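Local coordinates for RIM-binding protein, isoform F (Drosophila melanogaster, PDB 4Z8A) that probably serves as a scaffold at synaptic active zones, its third SH3 domain binding a peptide derived from the calcium channel Cacophony, at residues A[20-23]-A[24-27]; A[58-62]-A[63-67]. All blocks are in the same frame, centred on the assembly; numbering follows the deposited sequence.

Contact 1. Residues A[20-23]-A[24-27]; sequences DYDP and QELS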
loop_
_atom_site.group_PDB
_atom_site.type_symbol
_atom_site.label_atom_id
_atom_site.label_comp_id
_atom_site.label_asym_id
_atom_site.label_seq_id
_atom_site.Cartn_x
_atom_site.Cartn_y
_atom_site.Cartn_z
ATOM N N ASP A 20 -1.085 -2.674 11.541
ATOM C CA ASP A 20 -2.397 -2.018 11.417
ATOM C C ASP A 20 -2.219 -0.652 10.800
ATOM O O ASP A 20 -1.260 0.044 11.146
ATOM C CB ASP A 20 -3.066 -1.852 12.767
ATOM C CG ASP A 20 -3.424 -3.163 13.413
ATOM O OD1 ASP A 20 -3.350 -4.218 12.756
ATOM O OD2 ASP A 20 -3.778 -3.138 14.603
ATOM N N TYR A 21 -3.149 -0.241 9.927
ATOM C CA TYR A 21 -3.137 1.121 9.397
ATOM C C TYR A 21 -4.514 1.766 9.359
ATOM O O TYR A 21 -5.386 1.334 8.615
ATOM C CB TYR A 21 -2.553 1.153 7.986
ATOM C CG TYR A 21 -2.293 2.542 7.433
ATOM C CD1 TYR A 21 -1.274 3.338 7.960
ATOM C CD2 TYR A 21 -3.011 3.030 6.345
ATOM C CE1 TYR A 21 -1.005 4.599 7.450
ATOM C CE2 TYR A 21 -2.734 4.296 5.810
ATOM C CZ TYR A 21 -1.738 5.072 6.375
ATOM O OH TYR A 21 -1.443 6.305 5.878
ATOM N N ASP A 22 -4.677 2.806 10.168
ATOM C CA ASP A 22 -5.838 3.688 10.101
ATOM C C ASP A 22 -5.330 5.068 9.716
ATOM O O ASP A 22 -4.609 5.703 10.481
ATOM C CB ASP A 22 -6.566 3.709 11.443
ATOM C CG ASP A 22 -7.852 4.526 11.406
ATOM O OD1 ASP A 22 -8.091 5.236 10.406
ATOM O OD2 ASP A 22 -8.622 4.449 12.381
ATOM N N PRO A 23 -5.676 5.525 8.516
ATOM C CA PRO A 23 -5.150 6.792 8.006
ATOM C C PRO A 23 -5.403 7.937 8.977
ATOM O O PRO A 23 -4.567 8.822 9.061
ATOM C CB PRO A 23 -5.918 6.995 6.694
ATOM C CG PRO A 23 -6.359 5.609 6.297
ATOM C CD PRO A 23 -6.557 4.844 7.548
ATOM N N GLN A 24 -6.515 7.926 9.715
ATOM C CA GLN A 24 -6.806 9.014 10.663
ATOM C C GLN A 24 -5.835 9.037 11.824
ATOM O O GLN A 24 -5.608 10.078 12.448
ATOM C CB GLN A 24 -8.223 8.898 11.214
ATOM C CG GLN A 24 -9.281 9.228 10.226
ATOM C CD GLN A 24 -10.614 9.540 10.876
ATOM O OE1 GLN A 24 -10.707 10.389 11.765
ATOM N NE2 GLN A 24 -11.658 8.854 10.431
ATOM N N GLU A 25 -5.260 7.883 12.133
ATOM C CA GLU A 25 -4.310 7.802 13.243
ATOM C C GLU A 25 -2.860 7.968 12.813
ATOM O O GLU A 25 -2.016 8.400 13.598
ATOM C CB GLU A 25 -4.435 6.464 13.959
ATOM C CG GLU A 25 -5.711 6.288 14.714
ATOM C CD GLU A 25 -5.921 4.867 15.183
ATOM O OE1 GLU A 25 -4.942 4.081 15.169
ATOM O OE2 GLU A 25 -7.068 4.544 15.568
ATOM N N LEU A 26 -2.555 7.585 11.580
ATOM C CA LEU A 26 -1.170 7.433 11.186
ATOM C C LEU A 26 -0.736 8.171 9.924
ATOM O O LEU A 26 0.458 8.343 9.693
ATOM C CB LEU A 26 -0.878 5.935 11.005
ATOM C CG LEU A 26 -0.965 5.111 12.289
ATOM C CD1 LEU A 26 -0.619 3.651 12.013
ATOM C CD2 LEU A 26 -0.025 5.666 13.341
ATOM N N SER A 27 -1.678 8.596 9.087
ATOM C CA SER A 27 -1.274 9.214 7.822
ATOM C C SER A 27 -0.856 10.671 7.975
ATOM O O SER A 27 -1.517 11.428 8.692
ATOM C CB SER A 27 -2.408 9.146 6.796
ATOM O OG SER A 27 -1.945 9.637 5.551
HETATM O O HOH W 1 -3.691 2.396 13.048
#
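Asp22 turns back over the start of the short helix 23-26 and meets Gln24 and Glu25. Its CB lies 4.0 Å from Glu25 CD. From there CG stands anti to the backbone N (chi1 -175°), which carries the carboxylate to the Gln24 N-H. OD1 accepts the backbone N-H of Gln24 at 3.2 Å, the donor approaching from above the carboxylate plane (52° out of it), a capping bond to the N-cap residue. OD2 points at the other acid instead, 3.5 Å from Glu25 OE2, with the two carboxylate planes 44° apart. Two like charges so close would probably raise the pKa of one of them. Glu25 turns its second oxygen, OE1, to a water that donates to it at 3.0 Å and accepts, weakly, from Asp22 N.

The backbone closes the turn: Asp22 O accepts two N-H groups, from Glu25 N at 2.8 Å and Leu26 N at 3.0 Å, and Pro23 O receives Ser27 N at 2.9 Å, where the chain leaves the helix. Tyr21 and Leu26 run alongside in opposing senses, with ring CE1 3.8 Å from Leu26 CB. Ser27 CB comes up beside the phenol oxygen. Both hydroxyls hydrogen-bond to Glu36 OE1, and Ser27 OG also to Asn29 N, which ties the end of the helix to the tyrosine.

Tyr21 closes the ALYDY motif of SH3 domains. Its ring also meets Phe72 edge-to-face and packs on an apolar side chain of the bound peptide, so Tyr21 links this turn to the peptide-binding surface. Within the RT loop that follows strand 12-16, Pro23, which opens helix 23-26, and Ser27 just beyond its end both touch Ala32 of helix 32-35.

Contact 2. Residues A[58-62]-A[63-67]; sequences MGELD and GVRGL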
loop_
_atom_site.group_PDB
_atom_site.type_symbol
_atom_site.label_atom_id
_atom_site.label_comp_id
_atom_site.label_asym_id
_atom_site.label_seq_id
_atom_site.Cartn_x
_atom_site.Cartn_y
_atom_site.Cartn_z
ATOM N N MET A 58 -2.201 1.333 -5.306
ATOM C CA MET A 58 -3.669 1.248 -5.373
ATOM C C MET A 58 -4.096 -0.154 -4.952
ATOM O O MET A 58 -3.684 -1.117 -5.570
ATOM C CB MET A 58 -4.185 1.537 -6.772
ATOM C CG MET A 58 -5.707 1.297 -6.904
ATOM S SD MET A 58 -6.708 2.341 -5.801
ATOM C CE MET A 58 -6.188 3.988 -6.294
ATOM N N GLY A 59 -4.904 -0.264 -3.900
ATOM C CA GLY A 59 -5.275 -1.561 -3.370
ATOM C C GLY A 59 -6.775 -1.765 -3.235
ATOM O O GLY A 59 -7.553 -0.815 -3.269
ATOM N N GLU A 60 -7.160 -3.023 -3.069
ATOM C CA GLU A 60 -8.549 -3.401 -2.785
ATOM C C GLU A 60 -8.583 -4.269 -1.557
ATOM O O GLU A 60 -7.696 -5.118 -1.369
ATOM C CB GLU A 60 -9.164 -4.161 -3.955
ATOM C CG GLU A 60 -10.659 -4.457 -3.798
ATOM C CD GLU A 60 -10.978 -5.716 -3.006
ATOM O OE1 GLU A 60 -10.058 -6.542 -2.746
ATOM O OE2 GLU A 60 -12.168 -5.885 -2.653
ATOM N N LEU A 61 -9.599 -4.077 -0.727
ATOM C CA LEU A 61 -9.768 -4.925 0.451
ATOM C C LEU A 61 -11.227 -4.930 0.872
ATOM O O LEU A 61 -11.797 -3.887 1.166
ATOM C CB LEU A 61 -8.869 -4.450 1.606
ATOM C CG LEU A 61 -9.115 -5.109 2.968
ATOM C CD1 LEU A 61 -8.838 -6.626 2.935
ATOM C CD2 LEU A 61 -8.261 -4.438 4.075
ATOM N N ASP A 62 -11.817 -6.117 0.880
ATOM C CA ASP A 62 -13.220 -6.307 1.274
ATOM C C ASP A 62 -14.184 -5.282 0.653
ATOM O O ASP A 62 -15.002 -4.673 1.351
ATOM C CB ASP A 62 -13.353 -6.282 2.799
ATOM C CG ASP A 62 -12.716 -7.508 3.464
ATOM O OD1 ASP A 62 -12.817 -8.625 2.896
ATOM O OD2 ASP A 62 -12.127 -7.355 4.551
ATOM N N GLY A 63 -14.086 -5.095 -0.655
ATOM C CA GLY A 63 -15.050 -4.278 -1.370
ATOM C C GLY A 63 -14.723 -2.797 -1.434
ATOM O O GLY A 63 -15.421 -2.039 -2.094
ATOM N N VAL A 64 -13.663 -2.388 -0.745
ATOM C CA VAL A 64 -13.219 -0.988 -0.722
ATOM C C VAL A 64 -11.871 -0.848 -1.433
ATOM O O VAL A 64 -11.008 -1.703 -1.268
ATOM C CB VAL A 64 -13.073 -0.472 0.717
ATOM C CG1 VAL A 64 -12.865 1.028 0.730
ATOM C CG2 VAL A 64 -14.283 -0.851 1.562
ATOM N N ARG A 65 -11.707 0.205 -2.234
ATOM C CA ARG A 65 -10.453 0.480 -2.931
ATOM C C ARG A 65 -9.820 1.779 -2.441
ATOM O O ARG A 65 -10.525 2.728 -2.114
ATOM C CB ARG A 65 -10.688 0.541 -4.438
ATOM C CG ARG A 65 -11.151 -0.783 -4.976
ATOM C CD ARG A 65 -11.547 -0.738 -6.423
ATOM N NE ARG A 65 -12.266 -1.966 -6.749
ATOM C CZ ARG A 65 -11.693 -3.066 -7.230
ATOM N NH1 ARG A 65 -10.384 -3.100 -7.459
ATOM N NH2 ARG A 65 -12.434 -4.133 -7.483
ATOM N N GLY A 66 -8.495 1.816 -2.365
ATOM C CA GLY A 66 -7.818 3.037 -1.969
ATOM C C GLY A 66 -6.329 2.839 -1.913
ATOM O O GLY A 66 -5.842 1.708 -2.015
ATOM N N LEU A 67 -5.605 3.935 -1.690
ATOM C CA LEU A 67 -4.160 3.885 -1.629
ATOM C C LEU A 67 -3.689 3.298 -0.295
ATOM O O LEU A 67 -4.246 3.587 0.762
ATOM C CB LEU A 67 -3.576 5.289 -1.832
ATOM C CG LEU A 67 -3.866 5.941 -3.191
ATOM C CD1 LEU A 67 -3.352 7.380 -3.209
ATOM C CD2 LEU A 67 -3.257 5.152 -4.339
#
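Glu60 reaches along its own hairpin to Gly63 in the turn while its CG lies on Arg65. A bend at chi2 (-85°) swings the carboxylate toward the turn, where OE2 accepts Gly63 N-H at 2.9 Å, met from above the carboxylate plane (37° out of it). CG sits 3.8 Å above the centre of the Arg65 guanidinium face, so methylene rather than carboxylate contacts the cation; Glu60 OE2 and Arg65 NH2 remain 5.1 Å apart, and any attraction works at a distance. Cutting Glu60 back to an alanine removes CG and the carboxylate, which would probably leave the Gly63 N-H without this acceptor and the guanidinium less fixed in its rotation.

Gly63 is the third residue of a type I' turn from Leu61 to Val64. With phi at 88°, a CB on it would collide with Asp62 O. The turn closes on a pair of backbone bonds, Leu61 N to Val64 O at 2.8 Å and Val64 N to Leu61 O at 3.1 Å.

At the far end the Met58 side chain lies roughly perpendicular to that of Leu67. Its chain, bent at chi2 and chi3, brings CE to 3.7 Å from Leu67 CD2 and passes SD 3.9 Å from Gly66 N. Between the two ends Gly59 and Gly66 form a hydrogen-bonded antiparallel pair. Strands 56-61 and 64-69, joined by a tight two-residue turn, form the distal hairpin of an SH3 domain.

Overall arrangement
Both contacts lie within the one SH3 domain, and along the chain contact 1 closes before contact 2 opens. Their centres are 15 Å apart and their nearest atoms about 5 Å, without touching. Contact 1 is a turn in the RT loop after strand 12-16; contact 2 joins strands 56-61 and 64-69, the latter an outermost strand of the antiparallel sheet. Residues 35-38 link them: Pro23 packs on Glu36 and Cys38, while Leu67 makes backbone hydrogen bonds with Val35 and Leu37. Leu67 packs on a basic side chain of the peptide that Tyr21 also meets, so separate parts of the fold probably contribute to one binding surface.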